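Local coordinates for twitching motility protein PilT (Aquifex aeolicus, PDB 2EYU) that drives pilus retraction in twitching motility, probably as an ATP-hydrolysing P-loop motor related to type II/IV secretion ATPases, at residues N76-G81 and A88-A93; S36-T41 and V104-D109; T218-L223 and P244-R249; Q168-K173 and R178-G183; R141-D144 and Q150-Q153. The protein carries 1 engineered substitution. One frame throughout, in Å; residues are numbered along the deposited sequence.

Interaction 1: N76-G81 and A88-A93; sequences NQREVG and ADALRA
A beta-to-alpha connection at one edge of the central sheet brings R78, on strand 74-79, against A90 and A93 on helix 87-97. The strand is the outermost one on this side, and the chain turns back after it within a few residues, so that the helix comes to lie over the sheet with small residues facing the strand. R78 spans the gap. Its CG is anti to the carbonyl carbon (chi1 -46°), the chain then bends at chi3, and the guanidinium arrives with its edge toward the helix. NH2 lies 2.8 Å from A90 O, but the angle is too poor for a hydrogen bond. The same nitrogen is 4.3 Å from A90 CB, and A93 CB is equally near to NH2. Both methyl groups point toward the strand, and their small size is what lets a long, flat group come so close to the helix backbone. The R78 side chain also touches I58 of strand 56-61, and it reaches A94 on the next turn of the helix. With no hydrogen bond between the two segments, the attraction is probably electrostatic, the partial negative charge of A90 O facing a positive guanidinium, with van der Waals contact to two alanine methyls adding to it.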
# COMPACT_ATOMS: atom_id res chain seq x y z
N ASN A 76 14.93 -13.58 2.37
CA ASN A 76 14.48 -14.55 3.36
C ASN A 76 12.98 -14.40 3.58
O ASN A 76 12.53 -13.31 3.95
CB ASN A 76 15.25 -14.36 4.66
CG ASN A 76 16.69 -14.80 4.51
OD1 ASN A 76 17.17 -14.95 3.39
ND2 ASN A 76 17.38 -15.01 5.63
N GLN A 77 12.22 -15.45 3.32
CA GLN A 77 10.78 -15.51 3.47
C GLN A 77 10.36 -16.38 4.65
O GLN A 77 10.61 -17.58 4.70
CB GLN A 77 10.11 -16.03 2.20
CG GLN A 77 10.35 -15.18 0.96
CD GLN A 77 9.45 -15.62 -0.18
OE1 GLN A 77 8.24 -15.37 -0.11
NE2 GLN A 77 9.99 -16.29 -1.19
N ARG A 78 9.71 -15.75 5.62
CA ARG A 78 9.42 -16.41 6.88
C ARG A 78 7.92 -16.52 7.10
O ARG A 78 7.21 -15.51 7.16
CB ARG A 78 10.12 -15.63 8.01
CG ARG A 78 11.56 -15.27 7.68
CD ARG A 78 12.42 -15.03 8.90
NE ARG A 78 12.10 -13.78 9.56
CZ ARG A 78 12.88 -12.99 10.29
NH1 ARG A 78 14.15 -13.26 10.53
NH2 ARG A 78 12.35 -11.88 10.80
N GLU A 79 7.44 -17.75 7.21
CA GLU A 79 6.04 -18.04 7.47
C GLU A 79 5.80 -18.02 8.97
O GLU A 79 6.37 -18.83 9.71
CB GLU A 79 5.63 -19.39 6.89
CG GLU A 79 4.14 -19.65 6.80
CD GLU A 79 3.51 -20.20 8.06
OE1 GLU A 79 4.18 -20.98 8.77
OE2 GLU A 79 2.34 -19.87 8.34
N VAL A 80 4.95 -17.11 9.42
CA VAL A 80 4.58 -17.12 10.84
C VAL A 80 3.89 -18.45 11.15
O VAL A 80 2.78 -18.72 10.71
CB VAL A 80 3.68 -15.94 11.22
CG1 VAL A 80 2.60 -16.37 12.22
CG2 VAL A 80 4.52 -14.81 11.81
N GLY A 81 4.59 -19.27 11.91
CA GLY A 81 4.10 -20.60 12.25
C GLY A 81 5.22 -21.60 12.16
O GLY A 81 5.88 -21.87 13.17
N ALA A 88 4.80 -9.83 15.43
CA ALA A 88 5.58 -8.95 16.28
C ALA A 88 6.96 -9.53 16.55
O ALA A 88 7.99 -8.90 16.26
CB ALA A 88 4.85 -8.68 17.59
N ASP A 89 6.96 -10.72 17.12
CA ASP A 89 8.17 -11.48 17.42
C ASP A 89 9.17 -11.44 16.26
O ASP A 89 10.23 -10.84 16.39
CB ASP A 89 7.84 -12.94 17.72
CG ASP A 89 8.83 -13.53 18.71
OD1 ASP A 89 9.48 -14.54 18.38
OD2 ASP A 89 8.96 -12.96 19.81
N ALA A 90 8.76 -12.05 15.16
CA ALA A 90 9.51 -12.12 13.92
C ALA A 90 9.88 -10.74 13.39
O ALA A 90 10.90 -10.51 12.73
CB ALA A 90 8.66 -12.81 12.85
N LEU A 91 9.02 -9.76 13.66
CA LEU A 91 9.40 -8.47 13.06
C LEU A 91 10.62 -7.93 13.78
O LEU A 91 11.63 -7.55 13.18
CB LEU A 91 8.21 -7.54 13.10
CG LEU A 91 7.87 -6.73 11.86
CD1 LEU A 91 6.77 -5.73 12.20
CD2 LEU A 91 9.10 -6.04 11.30
N ARG A 92 10.56 -7.91 15.11
CA ARG A 92 11.70 -7.37 15.86
C ARG A 92 12.97 -8.17 15.63
O ARG A 92 14.08 -7.64 15.80
CB ARG A 92 11.37 -7.28 17.35
CG ARG A 92 11.49 -5.85 17.88
CD ARG A 92 10.94 -5.75 19.30
NE ARG A 92 11.86 -6.33 20.27
CZ ARG A 92 11.86 -6.13 21.57
NH1 ARG A 92 10.96 -5.34 22.15
NH2 ARG A 92 12.76 -6.73 22.36
N ALA A 93 12.86 -9.43 15.23
CA ALA A 93 13.99 -10.28 14.88
C ALA A 93 14.59 -9.91 13.54
O ALA A 93 15.79 -9.75 13.34
CB ALA A 93 13.54 -11.74 14.91

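Interaction 2: S36-T41 and V104-D109; sequences SGKSTT and VGEMRD
K38 reaches across to E106 over a long distance, from a segment that fits a P-loop (Walker A) pattern toward the loop that follows strand 101-104. In sequence order, S36 comes first; its OG receives a weak hydrogen bond from K38 N at 3.3 Å, which ties the turn to the start of the helix. G37 follows at the N-cap position with a positive phi of 82°, a backbone shape that a residue without a side chain adopts easily, and its O accepts T41 N at 3.1 Å one turn on. K38 opens helix 38-52. Its CG sits in the crowded position between the backbone N and the carbonyl carbon (chi1 81°), and bends at chi3 and chi4 bring NZ toward the loop at E106. There it forms a long salt bridge, NZ to E106 OE2 at 3.9 Å, the two side chains meeting at about a right angle. The place of E106 OE2 is less sure than the rest, so the length of this bridge should be taken with caution. A lysine suits this position because in P-loop NTPases its counterpart typically binds the phosphates of the nucleotide; an acidic partner may help to hold the amine in its place. S39 and T41 continue the helix, T41 reaching Q168. The contact lies at the ends of neighbouring elements: V104 packs on L91 of helix 87-97 and T112 of helix 110-121, G105 pairs with I60 of strand 56-61, and K38 touches H131 just past strand 125-130.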
# COMPACT_ATOMS: atom_id res chain seq x y z
N SER A 36 -8.37 -8.87 -3.06
CA SER A 36 -8.17 -7.60 -3.73
C SER A 36 -6.96 -7.58 -4.65
O SER A 36 -6.76 -6.59 -5.37
CB SER A 36 -7.92 -6.49 -2.67
OG SER A 36 -6.78 -6.90 -1.92
N GLY A 37 -6.16 -8.63 -4.57
CA GLY A 37 -4.93 -8.75 -5.33
C GLY A 37 -3.75 -8.03 -4.70
O GLY A 37 -2.70 -7.81 -5.31
N LYS A 38 -3.89 -7.65 -3.43
CA LYS A 38 -2.83 -6.82 -2.82
C LYS A 38 -1.53 -7.56 -2.61
O LYS A 38 -0.44 -7.01 -2.75
CB LYS A 38 -3.39 -6.23 -1.53
CG LYS A 38 -3.39 -7.12 -0.31
CD LYS A 38 -4.28 -6.44 0.74
CE LYS A 38 -5.09 -7.50 1.49
NZ LYS A 38 -4.19 -8.18 2.48
N SER A 39 -1.57 -8.84 -2.28
CA SER A 39 -0.34 -9.61 -2.17
C SER A 39 0.36 -9.69 -3.53
O SER A 39 1.59 -9.63 -3.59
CB SER A 39 -0.61 -11.02 -1.63
OG SER A 39 -0.55 -11.94 -2.71
N THR A 40 -0.38 -9.79 -4.61
CA THR A 40 0.17 -9.87 -5.96
C THR A 40 0.88 -8.57 -6.33
O THR A 40 1.92 -8.55 -7.00
CB THR A 40 -0.93 -10.16 -6.99
OG1 THR A 40 -1.43 -11.48 -6.79
CG2 THR A 40 -0.35 -10.10 -8.40
N THR A 41 0.34 -7.42 -5.89
CA THR A 41 1.03 -6.16 -6.16
C THR A 41 2.34 -6.10 -5.40
O THR A 41 3.41 -5.91 -5.96
CB THR A 41 0.10 -4.98 -5.80
OG1 THR A 41 -1.00 -5.09 -6.72
CG2 THR A 41 0.71 -3.59 -6.00
N VAL A 104 5.99 -6.96 6.06
CA VAL A 104 5.15 -7.42 7.14
C VAL A 104 3.73 -7.69 6.61
O VAL A 104 2.96 -6.78 6.29
CB VAL A 104 5.05 -6.43 8.31
CG1 VAL A 104 4.50 -5.09 7.89
CG2 VAL A 104 4.20 -7.02 9.43
N GLY A 105 3.42 -8.97 6.52
CA GLY A 105 2.21 -9.43 5.87
C GLY A 105 0.95 -8.77 6.38
O GLY A 105 0.02 -8.46 5.64
N GLU A 106 0.87 -8.55 7.69
CA GLU A 106 -0.35 -7.97 8.24
C GLU A 106 -0.05 -7.32 9.58
O GLU A 106 0.73 -7.87 10.36
CB GLU A 106 -1.44 -9.03 8.41
CG GLU A 106 -2.85 -8.55 8.14
CD GLU A 106 -3.00 -7.63 6.95
OE1 GLU A 106 -3.76 -6.64 7.05
OE2 GLU A 106 -2.39 -7.88 5.89
N MSE A 107 -0.68 -6.18 9.79
CA MSE A 107 -0.65 -5.43 11.04
C MSE A 107 -2.07 -5.33 11.60
O MSE A 107 -2.76 -4.35 11.31
CB MSE A 107 -0.06 -4.04 10.85
CG MSE A 107 -0.34 -3.44 9.48
SE MSE A 107 1.04 -3.84 8.20
CE MSE A 107 2.37 -3.00 9.32
N ARG A 108 -2.41 -6.36 12.34
CA ARG A 108 -3.63 -6.63 13.07
C ARG A 108 -3.52 -6.04 14.47
O ARG A 108 -4.50 -5.82 15.17
CB ARG A 108 -3.87 -8.14 13.16
CG ARG A 108 -5.13 -8.60 13.88
CD ARG A 108 -5.56 -9.98 13.41
NE ARG A 108 -6.69 -10.52 14.15
CZ ARG A 108 -7.38 -11.62 13.91
NH1 ARG A 108 -7.12 -12.44 12.89
NH2 ARG A 108 -8.40 -11.94 14.71
N ASP A 109 -2.26 -5.80 14.84
CA ASP A 109 -1.89 -5.49 16.21
C ASP A 109 -1.09 -4.20 16.37
O ASP A 109 -0.32 -3.76 15.52
CB ASP A 109 -1.03 -6.63 16.79
CG ASP A 109 -1.88 -7.79 17.27
OD1 ASP A 109 -1.52 -8.96 16.98
OD2 ASP A 109 -2.91 -7.51 17.92

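Interaction 3: T218-L223 and P244-R249; sequences TMNQTL and PKELER
L247 holds CG on the far side of CB from its own nitrogen (chi1 -172°), which turns its isobutyl group toward helix 219-228. L247 CD1 lies 3.5 Å from N220 O, and L247 CD2 is 4.1 Å from L223 CB, the one apolar pair between the two segments. N220 and L223 stand almost one turn apart on the same side of their helix, so a single branched leucine can serve both. The short helical segments 219-223 and 244-249 run in broadly the same direction, crossing at -44° with their axes 9.7 Å apart, and their backbones come nearest at N220 and L247, whose CA atoms are 5.8 Å apart. E246, extended beyond CG, sends its carboxylate past N220 to the hydroxyl of Y204 on helix 200-209, with which OE2 is hydrogen-bonded. This third helix thus shares in the junction. The start of helix 219-228 is held from within: T218, at the N-cap position, gives its backbone N to Q221 OE1 at 3.1 Å along a nearly straight line, the donor standing above the amide's carbonyl plane. This is one half of a capping box, since the T218 side chain returns no capping bond. L247 also touches A237, and L223 reaches A181 of strand 179-185, so the leucines continue the hydrophobic interior beneath the helix pair. The chemistry is therefore graded: leucines pack on the buried side, N220, a buried polar residue, lies at the centre between L247 and E246, and the glutamate's charge is probably steadied by the tyrosine hydroxyl.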
# COMPACT_ATOMS: atom_id res chain seq x y z
N THR A 218 -7.71 9.23 -6.83
CA THR A 218 -8.73 8.59 -6.00
C THR A 218 -9.23 7.34 -6.71
O THR A 218 -9.04 7.23 -7.92
CB THR A 218 -9.90 9.56 -5.75
OG1 THR A 218 -9.36 10.74 -5.11
CG2 THR A 218 -10.94 9.00 -4.81
N MSE A 219 -9.85 6.43 -5.99
CA MSE A 219 -10.45 5.22 -6.56
C MSE A 219 -11.56 5.55 -7.54
O MSE A 219 -11.62 5.01 -8.64
CB MSE A 219 -10.95 4.41 -5.36
CG MSE A 219 -11.81 3.20 -5.66
SE MSE A 219 -10.79 1.80 -6.48
CE MSE A 219 -10.08 1.17 -4.80
N ASN A 220 -12.44 6.47 -7.11
CA ASN A 220 -13.57 6.96 -7.90
C ASN A 220 -13.11 7.48 -9.25
O ASN A 220 -13.75 7.32 -10.29
CB ASN A 220 -14.29 8.05 -7.12
CG ASN A 220 -15.47 7.57 -6.32
OD1 ASN A 220 -16.08 8.31 -5.54
ND2 ASN A 220 -15.82 6.31 -6.49
N GLN A 221 -11.94 8.12 -9.26
CA GLN A 221 -11.43 8.57 -10.56
C GLN A 221 -11.01 7.41 -11.45
O GLN A 221 -11.29 7.34 -12.65
CB GLN A 221 -10.25 9.52 -10.35
CG GLN A 221 -10.47 10.73 -9.46
CD GLN A 221 -9.21 11.59 -9.53
OE1 GLN A 221 -8.45 11.72 -8.57
NE2 GLN A 221 -9.00 12.13 -10.73
N THR A 222 -10.30 6.47 -10.83
CA THR A 222 -9.78 5.30 -11.52
C THR A 222 -10.92 4.44 -12.09
O THR A 222 -10.82 3.90 -13.19
CB THR A 222 -8.91 4.42 -10.61
OG1 THR A 222 -7.77 5.14 -10.13
CG2 THR A 222 -8.39 3.24 -11.42
N LEU A 223 -12.01 4.31 -11.35
CA LEU A 223 -13.22 3.68 -11.86
C LEU A 223 -13.83 4.45 -13.02
O LEU A 223 -14.27 3.94 -14.06
CB LEU A 223 -14.26 3.60 -10.72
CG LEU A 223 -13.86 2.71 -9.55
CD1 LEU A 223 -14.76 2.96 -8.35
CD2 LEU A 223 -13.90 1.26 -10.00
N PRO A 244 -20.35 6.09 -4.07
CA PRO A 244 -21.08 6.09 -5.34
C PRO A 244 -21.57 7.48 -5.71
O PRO A 244 -21.61 7.86 -6.88
CB PRO A 244 -22.23 5.15 -5.03
CG PRO A 244 -22.35 5.15 -3.54
CD PRO A 244 -20.93 5.18 -3.07
N LYS A 245 -21.95 8.29 -4.72
CA LYS A 245 -22.54 9.60 -5.00
C LYS A 245 -21.60 10.53 -5.78
O LYS A 245 -22.05 11.26 -6.68
CB LYS A 245 -22.94 10.28 -3.69
CG LYS A 245 -24.44 10.45 -3.53
CD LYS A 245 -25.09 9.14 -3.11
CE LYS A 245 -26.57 9.36 -2.82
NZ LYS A 245 -26.77 10.27 -1.65
N GLU A 246 -20.33 10.49 -5.40
CA GLU A 246 -19.26 11.20 -6.09
C GLU A 246 -19.06 10.65 -7.50
O GLU A 246 -18.89 11.42 -8.45
CB GLU A 246 -17.96 11.10 -5.28
CG GLU A 246 -16.92 12.16 -5.55
CD GLU A 246 -15.48 11.76 -5.30
OE1 GLU A 246 -14.56 12.44 -5.82
OE2 GLU A 246 -15.21 10.77 -4.60
N LEU A 247 -19.09 9.34 -7.72
CA LEU A 247 -18.93 8.85 -9.10
C LEU A 247 -20.14 9.25 -9.94
O LEU A 247 -20.04 9.62 -11.13
CB LEU A 247 -18.71 7.34 -9.10
CG LEU A 247 -18.34 6.60 -10.37
CD1 LEU A 247 -17.19 7.27 -11.13
CD2 LEU A 247 -17.95 5.15 -10.09
N GLU A 248 -21.33 9.19 -9.32
CA GLU A 248 -22.49 9.50 -10.17
C GLU A 248 -22.42 10.97 -10.55
O GLU A 248 -22.76 11.35 -11.66
CB GLU A 248 -23.80 9.19 -9.49
CG GLU A 248 -24.20 10.19 -8.41
CD GLU A 248 -25.63 9.98 -7.94
OE1 GLU A 248 -26.18 8.89 -8.23
OE2 GLU A 248 -26.19 10.88 -7.28
N ARG A 249 -21.96 11.79 -9.59
CA ARG A 249 -21.81 13.21 -9.91
C ARG A 249 -20.78 13.35 -11.02
O ARG A 249 -20.81 14.22 -11.87
CB ARG A 249 -21.42 14.03 -8.69
CG ARG A 249 -22.57 14.47 -7.81
CD ARG A 249 -23.61 15.21 -8.64
NE ARG A 249 -24.75 14.40 -9.06
CZ ARG A 249 -25.03 14.07 -10.32
NH1 ARG A 249 -24.24 14.46 -11.31
NH2 ARG A 249 -26.10 13.33 -10.58

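Interaction 4: Q168-K173 and R178-G183; sequences QRLLPK and RVLAYG. Engineered in segment 178-183: G183 (natural residue Glu).
L180 and L170 face each other in the beta hairpin formed by strands 162-171 and 179-185, a non-hydrogen-bonded antiparallel pair with Q168 on the same face. L170 CD2 comes 3.3 Å from L180 CD1, a snug fit, closer than two methyls normally come, while the other branch of L180, CD2, lies equally close to Q168 CG at 3.3 Å. The two methyls of L180 divide between two residues of the partner strand, CD1 on L170 and CD2 on Q168. Cut back to alanine, L180 would lose both methyl contacts, which would probably open a gap beside L170 and let the aliphatic part of Q168 turn more freely. Beneath these side chains the backbones are joined at two hydrogen-bonded pairs. A181 N gives to R169 O at 2.6 Å, nearly along the C=O axis, and the reciprocal bond from R169 N is so short as modelled that its length is doubtful. At the other pair, L171 N gives to V179 O at 2.6 Å, and V179 N returns a bond of the same length to L171 O. On the opposite face, L171, V179 and A181 pack under helices 219-228 and 234-240, with A181 touching M219 and L223; a small residue suits a place where those two come close. R169 starts on this face too, but its guanidinium leads away to N133, where NH2 is hydrogen-bonded. L170 borders the probable P-loop on its own side. G183, an engineered substitution for glutamate, continues the strand. V179 CG1, placed between its backbone N and carbonyl carbon (chi1 65°), rests 3.6 Å from L171 CB.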
# COMPACT_ATOMS: atom_id res chain seq x y z
N GLN A 168 -6.37 -1.20 -3.57
CA GLN A 168 -6.68 -1.88 -4.82
C GLN A 168 -8.02 -2.61 -4.79
O GLN A 168 -8.45 -3.06 -3.74
CB GLN A 168 -5.63 -2.93 -5.18
CG GLN A 168 -4.32 -2.45 -5.77
CD GLN A 168 -3.23 -3.50 -5.55
OE1 GLN A 168 -3.50 -4.67 -5.82
NE2 GLN A 168 -2.09 -3.09 -5.04
N ARG A 169 -8.61 -2.73 -5.97
CA ARG A 169 -9.73 -3.64 -6.19
C ARG A 169 -9.59 -4.22 -7.60
O ARG A 169 -9.13 -3.52 -8.51
CB ARG A 169 -11.07 -2.95 -6.02
CG ARG A 169 -12.22 -3.91 -5.71
CD ARG A 169 -13.51 -3.14 -5.49
NE ARG A 169 -13.69 -2.82 -4.07
CZ ARG A 169 -14.83 -2.97 -3.41
NH1 ARG A 169 -15.91 -3.45 -4.02
NH2 ARG A 169 -14.89 -2.65 -2.12
N LEU A 170 -9.96 -5.48 -7.73
CA LEU A 170 -9.94 -6.20 -8.99
C LEU A 170 -11.36 -6.30 -9.54
O LEU A 170 -12.22 -6.84 -8.85
CB LEU A 170 -9.33 -7.59 -8.80
CG LEU A 170 -7.82 -7.67 -8.58
CD1 LEU A 170 -7.45 -8.97 -7.88
CD2 LEU A 170 -7.08 -7.57 -9.89
N LEU A 171 -11.62 -5.77 -10.73
CA LEU A 171 -12.96 -5.75 -11.32
C LEU A 171 -13.04 -6.75 -12.47
O LEU A 171 -12.03 -6.99 -13.14
CB LEU A 171 -13.29 -4.42 -11.94
CG LEU A 171 -13.97 -3.28 -11.19
CD1 LEU A 171 -15.48 -3.37 -11.36
CD2 LEU A 171 -13.59 -3.27 -9.72
N PRO A 172 -14.22 -7.29 -12.76
CA PRO A 172 -14.35 -8.11 -13.97
C PRO A 172 -14.29 -7.23 -15.22
O PRO A 172 -14.25 -6.02 -15.05
CB PRO A 172 -15.76 -8.70 -13.85
CG PRO A 172 -16.49 -7.68 -13.04
CD PRO A 172 -15.48 -7.20 -12.02
N LYS A 173 -14.32 -7.87 -16.37
CA LYS A 173 -14.55 -7.41 -17.72
C LYS A 173 -13.52 -7.92 -18.74
O LYS A 173 -12.93 -9.00 -18.59
CB LYS A 173 -14.57 -5.88 -17.83
CG LYS A 173 -15.89 -5.18 -18.00
CD LYS A 173 -16.95 -5.74 -17.05
CE LYS A 173 -17.72 -6.82 -17.85
NZ LYS A 173 -17.06 -6.89 -19.19
N ARG A 178 -9.54 -9.49 -15.74
CA ARG A 178 -10.02 -8.60 -14.69
C ARG A 178 -9.27 -7.29 -14.83
O ARG A 178 -8.22 -7.20 -15.47
CB ARG A 178 -9.77 -9.11 -13.28
CG ARG A 178 -10.62 -10.29 -12.81
CD ARG A 178 -9.71 -11.24 -12.03
NE ARG A 178 -8.81 -11.94 -12.95
CZ ARG A 178 -7.59 -11.59 -13.33
NH1 ARG A 178 -7.03 -10.47 -12.89
NH2 ARG A 178 -6.91 -12.35 -14.18
N VAL A 179 -9.79 -6.23 -14.21
CA VAL A 179 -8.95 -5.03 -14.24
C VAL A 179 -8.72 -4.53 -12.81
O VAL A 179 -9.63 -4.63 -11.99
CB VAL A 179 -9.57 -3.89 -15.06
CG1 VAL A 179 -10.85 -3.43 -14.39
CG2 VAL A 179 -8.56 -2.76 -15.20
N LEU A 180 -7.51 -4.01 -12.59
CA LEU A 180 -7.19 -3.41 -11.31
C LEU A 180 -7.70 -1.98 -11.24
O LEU A 180 -7.29 -1.17 -12.09
CB LEU A 180 -5.67 -3.39 -11.04
CG LEU A 180 -5.29 -3.80 -9.62
CD1 LEU A 180 -4.77 -5.24 -9.60
CD2 LEU A 180 -4.26 -2.83 -9.05
N ALA A 181 -8.52 -1.73 -10.24
CA ALA A 181 -9.00 -0.42 -9.82
C ALA A 181 -8.25 -0.08 -8.52
O ALA A 181 -8.17 -0.93 -7.64
CB ALA A 181 -10.51 -0.42 -9.64
N TYR A 182 -7.68 1.12 -8.48
CA TYR A 182 -6.81 1.54 -7.39
C TYR A 182 -7.04 3.00 -7.03
O TYR A 182 -7.44 3.78 -7.90
CB TYR A 182 -5.33 1.38 -7.76
CG TYR A 182 -4.92 2.13 -9.01
CD1 TYR A 182 -4.44 3.42 -9.00
CD2 TYR A 182 -5.02 1.52 -10.26
CE1 TYR A 182 -4.08 4.06 -10.17
CE2 TYR A 182 -4.68 2.14 -11.44
CZ TYR A 182 -4.19 3.43 -11.39
OH TYR A 182 -3.84 4.08 -12.54
N GLY A 183 -6.73 3.29 -5.78
CA GLY A 183 -6.60 4.65 -5.26
C GLY A 183 -5.11 4.86 -4.96
O GLY A 183 -4.43 3.88 -4.68

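Interaction 5: R141-D144 and Q150-Q153; sequences RIVD and QQEQ
The backbones at V143 and Q151 draw within 5.6 Å of each other, CA to CA, where the last turn of helix 135-144 meets the first turn of helix 151-161 across a short connection. The approach is close enough for side chain to meet main chain as well as side chain. V143 places CG1 anti to its backbone N (chi1 169°), and this methyl touches Q151 CB at 3.4 Å. From there the Q151 chain runs out extended, and its CG passes 3.6 Å from V143 O before the amide end reaches the neighbourhood of D144. The aliphatic half of a glutamine thus covers the valine, which suits a partly exposed place between two helix ends. Were Q151 an alanine, the methylenes beside V143 O would be gone and that carbonyl would probably be left uncovered. V143 itself is buried, and a branched aliphatic fits its place because it also packs on V154 and R155, farther along helix 151-161. Next to it, I142 reaches V154 and L158 of that helix and L130 of strand 125-130, so through this isoleucine helix 135-144 meets both helix 151-161 and the central sheet.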
# COMPACT_ATOMS: atom_id res chain seq x y z
N ARG A 141 -7.07 3.75 10.35
CA ARG A 141 -6.84 2.47 11.01
C ARG A 141 -5.48 2.45 11.69
O ARG A 141 -5.30 1.99 12.82
CB ARG A 141 -6.93 1.32 10.00
CG ARG A 141 -6.40 -0.01 10.51
CD ARG A 141 -7.48 -0.98 10.90
NE ARG A 141 -8.52 -1.19 9.92
CZ ARG A 141 -8.83 -2.29 9.24
NH1 ARG A 141 -8.15 -3.41 9.39
NH2 ARG A 141 -9.83 -2.27 8.37
N ILE A 142 -4.49 2.97 10.96
CA ILE A 142 -3.14 2.97 11.51
C ILE A 142 -3.12 3.80 12.79
O ILE A 142 -2.65 3.34 13.82
CB ILE A 142 -2.09 3.49 10.53
CG1 ILE A 142 -1.76 2.50 9.40
CG2 ILE A 142 -0.82 3.88 11.28
CD1 ILE A 142 -1.42 1.13 9.97
N VAL A 143 -3.65 5.03 12.74
CA VAL A 143 -3.57 5.88 13.92
C VAL A 143 -4.46 5.42 15.06
O VAL A 143 -4.05 5.38 16.22
CB VAL A 143 -3.95 7.32 13.53
CG1 VAL A 143 -4.14 8.17 14.78
CG2 VAL A 143 -2.88 7.88 12.60
N ASP A 144 -5.71 5.09 14.73
CA ASP A 144 -6.77 4.84 15.69
C ASP A 144 -6.52 3.59 16.51
O ASP A 144 -7.04 3.31 17.58
CB ASP A 144 -8.12 4.68 14.97
CG ASP A 144 -8.92 5.96 14.92
OD1 ASP A 144 -8.60 6.82 14.07
OD2 ASP A 144 -9.87 6.09 15.73
N GLN A 150 -1.59 8.77 22.29
CA GLN A 150 -0.48 8.48 21.39
C GLN A 150 -0.78 8.76 19.93
O GLN A 150 0.11 8.57 19.10
CB GLN A 150 -0.09 6.99 21.52
CG GLN A 150 0.55 6.67 22.86
CD GLN A 150 1.54 5.52 22.72
OE1 GLN A 150 2.47 5.39 23.52
NE2 GLN A 150 1.34 4.70 21.69
N GLN A 151 -1.99 9.22 19.58
CA GLN A 151 -2.31 9.32 18.17
C GLN A 151 -1.72 10.56 17.53
O GLN A 151 -1.29 10.43 16.38
CB GLN A 151 -3.83 9.30 17.96
CG GLN A 151 -4.41 8.05 18.63
CD GLN A 151 -5.93 8.03 18.42
OE1 GLN A 151 -6.57 7.04 18.76
NE2 GLN A 151 -6.48 9.12 17.91
N GLU A 152 -1.68 11.70 18.22
CA GLU A 152 -0.95 12.84 17.63
C GLU A 152 0.46 12.43 17.20
O GLU A 152 0.93 12.74 16.10
CB GLU A 152 -0.88 14.00 18.62
CG GLU A 152 0.15 15.04 18.20
CD GLU A 152 -0.50 16.31 17.69
OE1 GLU A 152 -0.86 16.36 16.50
OE2 GLU A 152 -0.66 17.26 18.49
N GLN A 153 1.11 11.68 18.08
CA GLN A 153 2.43 11.09 17.85
C GLN A 153 2.49 10.29 16.56
O GLN A 153 3.20 10.65 15.62
CB GLN A 153 2.84 10.22 19.03
CG GLN A 153 4.36 10.21 19.20
CD GLN A 153 4.84 9.34 20.34
OE1 GLN A 153 4.46 9.52 21.50
NE2 GLN A 153 5.67 8.37 19.99

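Overall arrangement
Interaction 3 is buried, interactions 1, 4 and 5 are partly buried, and interaction 2 is a surface contact of opposite charges. Interactions 1 and 4 reach the same mixed sheet far apart, their centres about 30 Å from each other; interaction 1 joins an edge strand to a helix without hydrogen bonds, whereas interaction 4 pairs two strands through their backbones. Interaction 2 touches both, through L91 with V104 and through T41 with Q168. Interactions 3 and 4 meet where M219 and L223 pack on A181, so one helix serves the apolar side of each. Interaction 5 stands apart, a helix-to-helix turn relying on aliphatic contact, yet helix 151-161 leads directly into strand 162-171 of interaction 4.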